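Local coordinates for protein Cbs-cp12 (Microcystis aeruginosa PCC 7806, PDB 5NVD) that is of undetermined function but, joining a CBS-domain pair to a CP12 domain, probably takes part in metabolic regulation in a cyanobacterium, at residues A[15-20]-A[40-45]; A[45-50]-A[110-115]; A[50-55]-A[80-85]. One frame throughout, in Å; residues are numbered along the deposited sequence.

Overall arrangement
The contacts meet around the loop that leaves strand 38-41 and returns as strand 51-54. Contact 1 pairs the first strand of the sheet with the second; contact 2 ties the loop to strand 113-119 of the other CBS region; contact 3 sets the returning strand against the loop 80-85. Their centres lie 10 to 12 Å apart, on the same side of the chain's centre. Contacts 1 and 2 share His45, contacts 2 and 3 share Tyr50, whose ring packs on Ile40 of contact 1 (CD1 to CG2 3.5 Å). A probable hydrogen bond, Val41 N to Gly51 O at 2.8 Å, joins contacts 1 and 3. All three touch the second subunit, another copy of this protein.

Contact 1: A[15-20]-A[40-45]; sequences VVTIRG and IVEPRH
Glu42 and Arg19 run side by side and point the same way at the exposed end of a short parallel strand pair. The glutamate has CG anti to its own N (chi1 -158°) and an extended chain, which carries OE1 out beside the arginine. Arg19 starts back from the strand but is bent at chi2, and NE comes within 3.6 Å of Glu42 OE1, a long salt bridge. Carboxylate and guanidinium planes differ by 30°, and the oxygen meets the guanidinium obliquely. Thr17 OG1 stays 4.1 Å from Glu42 OE1.

Behind this surface pair three backbone hydrogen bonds join the two segments. Ile40 N donates to Val16 O, Ile40 O receives Ile18 N (3.0 Å), and Ile18 O takes a nearly straight bond from Glu42 N (2.8 Å, 169° at the hydrogen). Where the pairing ends, a water continues it, accepting from Gly20 N and donating to Glu42 O. Val41 turns CG1 anti to its N, putting that methyl 3.7 Å from Gly20 N. Ile40 leans its CG1 branch towards Val15 CB, 4.3 Å away.

Thr17 and Ile40 occupy one face of the sheet, Ile18 and Val41 the other. Strand 113-119 covers the first face through Leu114 and Ile117, against Val15 and Ile40. On the second, Ile18 packs on Ala27 of helix 24-33, the connection of this beta-alpha-beta unit.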
loop_
_atom_site.group_PDB
_atom_site.type_symbol
_atom_site.label_atom_id
_atom_site.label_comp_id
_atom_site.label_asym_id
_atom_site.label_seq_id
_atom_site.Cartn_x
_atom_site.Cartn_y
_atom_site.Cartn_z
ATOM N N VAL A 15 20.621 -24.286 -0.345
ATOM C CA VAL A 15 19.211 -24.161 -0.729
ATOM C C VAL A 15 18.567 -25.502 -1.072
ATOM O O VAL A 15 19.238 -26.436 -1.448
ATOM C CB VAL A 15 19.008 -23.205 -1.923
ATOM C CG1 VAL A 15 19.738 -21.892 -1.705
ATOM C CG2 VAL A 15 19.436 -23.840 -3.227
ATOM N N VAL A 16 17.254 -25.571 -0.954
ATOM C CA VAL A 16 16.454 -26.652 -1.514
ATOM C C VAL A 16 15.605 -26.092 -2.644
ATOM O O VAL A 16 15.169 -24.941 -2.571
ATOM C CB VAL A 16 15.533 -27.242 -0.455
ATOM C CG1 VAL A 16 14.765 -28.429 -1.005
ATOM C CG2 VAL A 16 16.360 -27.661 0.751
ATOM N N THR A 17 15.359 -26.908 -3.671
ATOM C CA THR A 17 14.614 -26.482 -4.844
ATOM C C THR A 17 13.386 -27.309 -5.117
ATOM O O THR A 17 13.223 -28.417 -4.598
ATOM C CB THR A 17 15.452 -26.579 -6.114
ATOM O OG1 THR A 17 15.416 -27.921 -6.651
ATOM C CG2 THR A 17 16.862 -26.140 -5.844
ATOM N N ILE A 18 12.542 -26.783 -5.987
ATOM C CA ILE A 18 11.351 -27.484 -6.404
ATOM C C ILE A 18 10.958 -26.967 -7.775
ATOM O O ILE A 18 11.285 -25.866 -8.134
ATOM C CB ILE A 18 10.239 -27.279 -5.352
ATOM C CG1 ILE A 18 9.080 -28.267 -5.591
ATOM C CG2 ILE A 18 9.767 -25.816 -5.328
ATOM C CD1 ILE A 18 8.067 -28.336 -4.463
ATOM N N ARG A 19 10.299 -27.782 -8.563
ATOM C CA ARG A 19 9.883 -27.373 -9.887
ATOM C C ARG A 19 8.572 -26.621 -9.776
ATOM O O ARG A 19 7.762 -26.937 -8.913
ATOM C CB ARG A 19 9.626 -28.581 -10.770
ATOM C CG ARG A 19 10.808 -29.507 -10.952
ATOM C CD ARG A 19 10.804 -30.158 -12.336
ATOM N NE ARG A 19 12.195 -30.407 -12.717
ATOM C CZ ARG A 19 12.705 -31.547 -13.201
ATOM N NH1 ARG A 19 11.937 -32.613 -13.470
ATOM N NH2 ARG A 19 14.021 -31.594 -13.458
ATOM N N GLY A 20 8.343 -25.706 -10.719
ATOM C CA GLY A 20 7.137 -24.917 -10.803
ATOM C C GLY A 20 5.893 -25.764 -10.931
ATOM O O GLY A 20 4.867 -25.420 -10.432
ATOM N N ILE A 40 13.545 -22.484 -3.498
ATOM C CA ILE A 40 13.904 -21.863 -4.756
ATOM C C ILE A 40 13.167 -22.626 -5.795
ATOM O O ILE A 40 13.159 -23.826 -5.745
ATOM C CB ILE A 40 15.423 -21.957 -5.005
ATOM C CG1 ILE A 40 16.134 -20.928 -4.124
ATOM C CG2 ILE A 40 15.797 -21.765 -6.464
ATOM C CD1 ILE A 40 15.821 -19.470 -4.474
ATOM N N VAL A 41 12.544 -21.931 -6.731
ATOM C CA VAL A 41 11.886 -22.605 -7.800
ATOM C C VAL A 41 12.929 -22.796 -8.874
ATOM O O VAL A 41 13.502 -21.830 -9.342
ATOM C CB VAL A 41 10.694 -21.817 -8.328
ATOM C CG1 VAL A 41 9.958 -22.611 -9.405
ATOM C CG2 VAL A 41 9.748 -21.490 -7.169
ATOM N N GLU A 42 13.164 -24.049 -9.245
ATOM C CA GLU A 42 14.207 -24.429 -10.193
ATOM C C GLU A 42 13.876 -23.850 -11.573
ATOM O O GLU A 42 12.765 -24.045 -12.083
ATOM C CB GLU A 42 14.302 -25.977 -10.268
ATOM C CG GLU A 42 15.640 -26.542 -10.778
ATOM C CD GLU A 42 15.592 -28.023 -11.169
ATOM O OE1 GLU A 42 14.714 -28.771 -10.651
ATOM O OE2 GLU A 42 16.435 -28.426 -12.011
ATOM N N PRO A 43 14.811 -23.107 -12.174
ATOM C CA PRO A 43 14.605 -22.697 -13.552
ATOM C C PRO A 43 14.468 -23.903 -14.484
ATOM O O PRO A 43 15.161 -24.888 -14.274
ATOM C CB PRO A 43 15.889 -21.929 -13.871
ATOM C CG PRO A 43 16.373 -21.429 -12.564
ATOM C CD PRO A 43 16.037 -22.520 -11.613
ATOM N N ARG A 44 13.595 -23.832 -15.487
ATOM C CA ARG A 44 13.429 -24.936 -16.432
ATOM C C ARG A 44 14.645 -25.119 -17.323
ATOM O O ARG A 44 14.917 -26.236 -17.768
ATOM C CB ARG A 44 12.222 -24.719 -17.321
ATOM C CG ARG A 44 10.885 -24.852 -16.599
ATOM C CD ARG A 44 9.725 -24.664 -17.579
ATOM N NE ARG A 44 9.919 -23.457 -18.391
ATOM C CZ ARG A 44 9.544 -22.217 -18.055
ATOM N NH1 ARG A 44 8.884 -21.961 -16.915
ATOM N NH2 ARG A 44 9.830 -21.213 -18.893
ATOM N N HIS A 45 15.347 -24.014 -17.593
ATOM C CA HIS A 45 16.561 -24.019 -18.408
ATOM C C HIS A 45 17.429 -22.806 -18.077
ATOM O O HIS A 45 17.080 -22.051 -17.210
ATOM C CB HIS A 45 16.195 -24.092 -19.894
ATOM C CG HIS A 45 15.210 -23.055 -20.347
ATOM N ND1 HIS A 45 15.487 -21.704 -20.344
ATOM C CD2 HIS A 45 13.972 -23.182 -20.884
ATOM C CE1 HIS A 45 14.453 -21.042 -20.826
ATOM N NE2 HIS A 45 13.521 -21.917 -21.163
HETATM O O HOH W 1 10.309 -24.900 -12.472
#

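Contact 2: A[45-50]-A[110-115]; sequences HEQDPY and QGKTLL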
loop_
_atom_site.group_PDB
_atom_site.type_symbol
_atom_site.label_atom_id
_atom_site.label_comp_id
_atom_site.label_asym_id
_atom_site.label_seq_id
_atom_site.Cartn_x
_atom_site.Cartn_y
_atom_site.Cartn_z
ATOM N N HIS A 45 15.347 -24.014 -17.593
ATOM C CA HIS A 45 16.561 -24.019 -18.408
ATOM C C HIS A 45 17.429 -22.806 -18.077
ATOM O O HIS A 45 17.080 -22.051 -17.210
ATOM C CB HIS A 45 16.195 -24.092 -19.894
ATOM C CG HIS A 45 15.210 -23.055 -20.347
ATOM N ND1 HIS A 45 15.487 -21.704 -20.344
ATOM C CD2 HIS A 45 13.972 -23.182 -20.884
ATOM C CE1 HIS A 45 14.453 -21.042 -20.826
ATOM N NE2 HIS A 45 13.521 -21.917 -21.163
ATOM N N GLU A 46 18.559 -22.662 -18.756
ATOM C CA GLU A 46 19.536 -21.556 -18.569
ATOM C C GLU A 46 19.102 -20.090 -18.867
ATOM O O GLU A 46 19.748 -19.151 -18.396
ATOM C CB GLU A 46 20.848 -21.866 -19.326
ATOM C CG GLU A 46 20.815 -21.813 -20.866
ATOM C CD GLU A 46 20.018 -22.920 -21.590
ATOM O OE1 GLU A 46 19.432 -23.814 -20.944
ATOM O OE2 GLU A 46 19.974 -22.910 -22.848
ATOM N N GLN A 47 18.080 -19.885 -19.688
ATOM C CA GLN A 47 17.529 -18.536 -19.941
ATOM C C GLN A 47 16.176 -18.283 -19.272
ATOM O O GLN A 47 15.319 -17.574 -19.799
ATOM C CB GLN A 47 17.456 -18.286 -21.471
ATOM C CG GLN A 47 18.817 -18.053 -22.171
ATOM C CD GLN A 47 19.671 -16.900 -21.576
ATOM O OE1 GLN A 47 20.903 -16.966 -21.602
ATOM N NE2 GLN A 47 19.018 -15.842 -21.042
ATOM N N ASP A 48 16.028 -18.855 -18.083
ATOM C CA ASP A 48 14.817 -18.809 -17.278
ATOM C C ASP A 48 15.264 -18.338 -15.873
ATOM O O ASP A 48 16.140 -18.949 -15.282
ATOM C CB ASP A 48 14.228 -20.222 -17.230
ATOM C CG ASP A 48 12.885 -20.290 -16.531
ATOM O OD1 ASP A 48 12.155 -19.296 -16.591
ATOM O OD2 ASP A 48 12.531 -21.336 -15.920
ATOM N N PRO A 49 14.708 -17.240 -15.348
ATOM C CA PRO A 49 15.210 -16.704 -14.097
ATOM C C PRO A 49 14.870 -17.547 -12.841
ATOM O O PRO A 49 13.917 -18.324 -12.850
ATOM C CB PRO A 49 14.496 -15.359 -14.013
ATOM C CG PRO A 49 13.194 -15.634 -14.648
ATOM C CD PRO A 49 13.552 -16.471 -15.826
ATOM N N TYR A 50 15.614 -17.355 -11.754
ATOM C CA TYR A 50 15.263 -18.019 -10.479
ATOM C C TYR A 50 13.903 -17.521 -9.984
ATOM O O TYR A 50 13.468 -16.419 -10.347
ATOM C CB TYR A 50 16.369 -17.859 -9.406
ATOM C CG TYR A 50 17.480 -18.852 -9.629
ATOM C CD1 TYR A 50 17.321 -20.162 -9.231
ATOM C CD2 TYR A 50 18.628 -18.526 -10.360
ATOM C CE1 TYR A 50 18.277 -21.137 -9.512
ATOM C CE2 TYR A 50 19.606 -19.492 -10.625
ATOM C CZ TYR A 50 19.411 -20.806 -10.186
ATOM O OH TYR A 50 20.326 -21.803 -10.396
ATOM N N GLN A 110 25.131 -14.274 -8.946
ATOM C CA GLN A 110 26.327 -13.738 -9.607
ATOM C C GLN A 110 26.129 -14.010 -11.081
ATOM O O GLN A 110 26.189 -15.155 -11.526
ATOM C CB GLN A 110 27.580 -14.428 -9.072
ATOM C CG GLN A 110 28.892 -14.078 -9.781
ATOM C CD GLN A 110 29.723 -13.028 -9.048
ATOM O OE1 GLN A 110 30.696 -13.391 -8.341
ATOM N NE2 GLN A 110 29.344 -11.719 -9.194
ATOM N N GLY A 111 25.843 -12.950 -11.820
ATOM C CA GLY A 111 25.456 -13.048 -13.221
ATOM C C GLY A 111 24.048 -13.583 -13.264
ATOM O O GLY A 111 23.061 -12.807 -13.189
ATOM N N LYS A 112 23.975 -14.908 -13.385
ATOM C CA LYS A 112 22.725 -15.662 -13.198
ATOM C C LYS A 112 22.929 -17.054 -12.572
ATOM O O LYS A 112 22.097 -17.947 -12.767
ATOM C CB LYS A 112 22.021 -15.797 -14.554
ATOM C CG LYS A 112 22.823 -16.561 -15.599
ATOM C CD LYS A 112 22.031 -16.614 -16.886
ATOM C CE LYS A 112 22.736 -17.516 -17.871
ATOM N NZ LYS A 112 21.955 -17.620 -19.125
ATOM N N THR A 113 24.045 -17.216 -11.858
ATOM C CA THR A 113 24.331 -18.355 -11.022
ATOM C C THR A 113 23.864 -18.016 -9.601
ATOM O O THR A 113 24.129 -16.902 -9.103
ATOM C CB THR A 113 25.852 -18.581 -10.926
ATOM O OG1 THR A 113 26.420 -18.604 -12.236
ATOM C CG2 THR A 113 26.173 -19.895 -10.183
ATOM N N LEU A 114 23.182 -18.974 -8.972
ATOM C CA LEU A 114 22.706 -18.838 -7.623
ATOM C C LEU A 114 23.848 -19.206 -6.730
ATOM O O LEU A 114 24.390 -20.301 -6.849
ATOM C CB LEU A 114 21.547 -19.788 -7.369
ATOM C CG LEU A 114 20.927 -19.692 -5.982
ATOM C CD1 LEU A 114 20.314 -18.331 -5.736
ATOM C CD2 LEU A 114 19.864 -20.756 -5.766
ATOM N N LEU A 115 24.236 -18.294 -5.841
ATOM C CA LEU A 115 25.261 -18.586 -4.801
ATOM C C LEU A 115 24.668 -18.923 -3.441
ATOM O O LEU A 115 25.322 -19.502 -2.608
ATOM C CB LEU A 115 26.205 -17.394 -4.628
ATOM C CG LEU A 115 26.995 -16.930 -5.863
ATOM C CD1 LEU A 115 27.859 -15.721 -5.520
ATOM C CD2 LEU A 115 27.861 -18.053 -6.378
HETATM O O HOH W 2 19.402 -19.452 -14.410
#
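Lys112 leaves the backbone with CG between its N and carbonyl carbon (chi1 62°) and is fully extended from there, which carries NZ across to Glu46. Tyr50, with CG beside its own N (chi1 -81°), swings its ring towards Leu114. Lys112 NZ donates to Glu46 O at 2.8 Å, approaching from above the carbonyl plane, 43° out of it, and not along a lone pair. That carbonyl belongs to the type I turn His45-Asp48, within which Gln47 N also bonds to the ring nitrogen ND1 of His45 (3.2 Å), in the imidazole plane.

Leu114 CB sits over one face of the Tyr50 ring, 4.0 Å from its centroid and displaced towards the rim, a CH-pi contact with CZ the nearest ring atom (3.7 Å). Lys112 O lies at the ring edge, in its plane, 3.6 Å from CE2. Ile109 of strand 105-110 and Ile40 also pack on the tyrosine.

The contact thus combines an ammonium-to-carbonyl hydrogen bond with a CH-pi contact at the surface: a backbone oxygen would stabilise the lysine charge, while Glu88 of the second subunit adds only a weak, long ion pair, and the ring edge would offer Lys112 O a mildly positive rim.

Contact 3: A[50-55]-A[80-85]; sequences YGIVTE and KPCVVV
Cys82 SG touches Ile52 CG2 at 3.6 Å, the one apolar side-chain meeting between these two segments. The isoleucine has CG1 anti to its N (chi1 -169°), which leaves the CG2 methyl, between its own N and carbonyl carbon, on the side of Cys82. Cys82 CB is directed towards strand 51-54, and Cys82 SG also lies 4.0 Å from Tyr50 O and 4.2 Å from Gly51 CA.

No direct hydrogen bond crosses the contact. A water does the joining instead, donating to Tyr50 O (2.9 Å) and accepting from Cys82 N (3.0 Å), which satisfies two backbone polar groups at once. Lys80 passes alongside with its aliphatic part, CB lying 4.3 Å from Gly51 CA and CG beside Tyr50 O. Its chain then bends at chi3 (135°) and leads away to Asp48, where NZ forms a salt bridge with OD1.

The second shell fixes both sides. The peptide bond before Pro81 is cis, turning the chain between Lys80 and Cys82. Just ahead of the loop, Ala79 shares a backbone hydrogen bond with Ile52, and Cys82 is backed by Pro107 of strand 105-110. On the strand side, Ile52 packs on Ile40 and Arg105, and Val53 bonds through its backbone to Leu39. In the second subunit, Tyr93 packs on Lys80 and Leu97 on Pro81.

Strand 51-54 is the antiparallel edge of the first CBS sheet within this chain, and Thr54 at its end is the N-cap of helix 55-63. Its packing against segment 80-85, which belongs to the second CBS region, is consistent with the paired CBS arrangement known as a Bateman module.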
loop_
_atom_site.group_PDB
_atom_site.type_symbol
_atom_site.label_atom_id
_atom_site.label_comp_id
_atom_site.label_asym_id
_atom_site.label_seq_id
_atom_site.Cartn_x
_atom_site.Cartn_y
_atom_site.Cartn_z
ATOM N N TYR A 50 15.614 -17.355 -11.754
ATOM C CA TYR A 50 15.263 -18.019 -10.479
ATOM C C TYR A 50 13.903 -17.521 -9.984
ATOM O O TYR A 50 13.468 -16.419 -10.347
ATOM C CB TYR A 50 16.369 -17.859 -9.406
ATOM C CG TYR A 50 17.480 -18.852 -9.629
ATOM C CD1 TYR A 50 17.321 -20.162 -9.231
ATOM C CD2 TYR A 50 18.628 -18.526 -10.360
ATOM C CE1 TYR A 50 18.277 -21.137 -9.512
ATOM C CE2 TYR A 50 19.606 -19.492 -10.625
ATOM C CZ TYR A 50 19.411 -20.806 -10.186
ATOM O OH TYR A 50 20.326 -21.803 -10.396
ATOM N N GLY A 51 13.235 -18.360 -9.191
ATOM C CA GLY A 51 12.016 -17.976 -8.466
ATOM C C GLY A 51 12.036 -18.416 -7.030
ATOM O O GLY A 51 12.910 -19.158 -6.612
ATOM N N ILE A 52 11.030 -18.019 -6.278
ATOM C CA ILE A 52 10.991 -18.297 -4.836
ATOM C C ILE A 52 9.532 -18.408 -4.315
ATOM O O ILE A 52 8.641 -17.710 -4.781
ATOM C CB ILE A 52 11.866 -17.229 -4.150
ATOM C CG1 ILE A 52 12.151 -17.511 -2.705
ATOM C CG2 ILE A 52 11.280 -15.824 -4.318
ATOM C CD1 ILE A 52 13.506 -16.921 -2.352
ATOM N N VAL A 53 9.287 -19.368 -3.443
ATOM C CA VAL A 53 7.974 -19.636 -2.895
ATOM C C VAL A 53 8.216 -19.725 -1.399
ATOM O O VAL A 53 9.060 -20.499 -0.958
ATOM C CB VAL A 53 7.306 -20.927 -3.445
ATOM C CG1 VAL A 53 8.155 -22.149 -3.260
ATOM C CG2 VAL A 53 5.996 -21.253 -2.741
ATOM N N THR A 54 7.520 -18.891 -0.631
ATOM C CA THR A 54 7.695 -18.830 0.839
ATOM C C THR A 54 6.509 -19.421 1.603
ATOM O O THR A 54 5.404 -19.592 1.074
ATOM C CB THR A 54 7.938 -17.372 1.323
ATOM O OG1 THR A 54 6.781 -16.558 1.097
ATOM C CG2 THR A 54 9.144 -16.746 0.576
ATOM N N GLU A 55 6.766 -19.735 2.863
ATOM C CA GLU A 55 5.741 -20.199 3.792
ATOM C C GLU A 55 4.575 -19.205 3.783
ATOM O O GLU A 55 3.426 -19.592 3.754
ATOM C CB GLU A 55 6.349 -20.415 5.196
ATOM C CG GLU A 55 6.986 -19.171 5.872
ATOM C CD GLU A 55 7.451 -19.377 7.338
ATOM O OE1 GLU A 55 7.280 -20.500 7.901
ATOM O OE2 GLU A 55 8.007 -18.392 7.913
ATOM N N LYS A 80 8.413 -14.771 -9.356
ATOM C CA LYS A 80 9.374 -14.943 -10.421
ATOM C C LYS A 80 9.196 -13.768 -11.382
ATOM O O LYS A 80 8.080 -13.533 -11.819
ATOM C CB LYS A 80 9.102 -16.254 -11.124
ATOM C CG LYS A 80 10.002 -16.555 -12.301
ATOM C CD LYS A 80 9.896 -18.010 -12.719
ATOM C CE LYS A 80 9.783 -18.193 -14.230
ATOM N NZ LYS A 80 10.202 -19.566 -14.627
ATOM N N PRO A 81 10.235 -12.993 -11.690
ATOM C CA PRO A 81 11.546 -13.073 -11.089
ATOM C C PRO A 81 11.503 -12.505 -9.693
ATOM O O PRO A 81 10.456 -12.020 -9.264
ATOM C CB PRO A 81 12.358 -12.169 -11.977
ATOM C CG PRO A 81 11.408 -11.065 -12.298
ATOM C CD PRO A 81 10.064 -11.720 -12.411
ATOM N N CYS A 82 12.613 -12.566 -8.975
ATOM C CA CYS A 82 12.649 -11.867 -7.709
ATOM C C CYS A 82 13.664 -10.755 -7.696
ATOM O O CYS A 82 14.404 -10.520 -8.669
ATOM C CB CYS A 82 12.796 -12.832 -6.506
ATOM S SG CYS A 82 13.514 -14.455 -6.810
ATOM N N VAL A 83 13.578 -9.999 -6.623
ATOM C CA VAL A 83 14.584 -9.048 -6.229
ATOM C C VAL A 83 15.813 -9.877 -5.843
ATOM O O VAL A 83 15.721 -10.749 -5.019
ATOM C CB VAL A 83 14.062 -8.183 -5.054
ATOM C CG1 VAL A 83 15.120 -7.271 -4.468
ATOM C CG2 VAL A 83 12.886 -7.343 -5.520
ATOM N N VAL A 84 16.950 -9.608 -6.487
ATOM C CA VAL A 84 18.171 -10.356 -6.287
ATOM C C VAL A 84 19.184 -9.437 -5.640
ATOM O O VAL A 84 19.183 -8.235 -5.864
ATOM C CB VAL A 84 18.763 -10.896 -7.617
ATOM C CG1 VAL A 84 17.669 -11.433 -8.522
ATOM C CG2 VAL A 84 19.516 -9.822 -8.368
ATOM N N VAL A 85 20.069 -10.038 -4.874
ATOM C CA VAL A 85 21.111 -9.340 -4.166
ATOM C C VAL A 85 22.434 -9.760 -4.795
ATOM O O VAL A 85 22.707 -10.974 -4.950
ATOM C CB VAL A 85 21.081 -9.754 -2.690
ATOM C CG1 VAL A 85 22.283 -9.230 -1.944
ATOM C CG2 VAL A 85 19.803 -9.274 -2.032
HETATM O O HOH W 3 15.009 -14.030 -10.119
#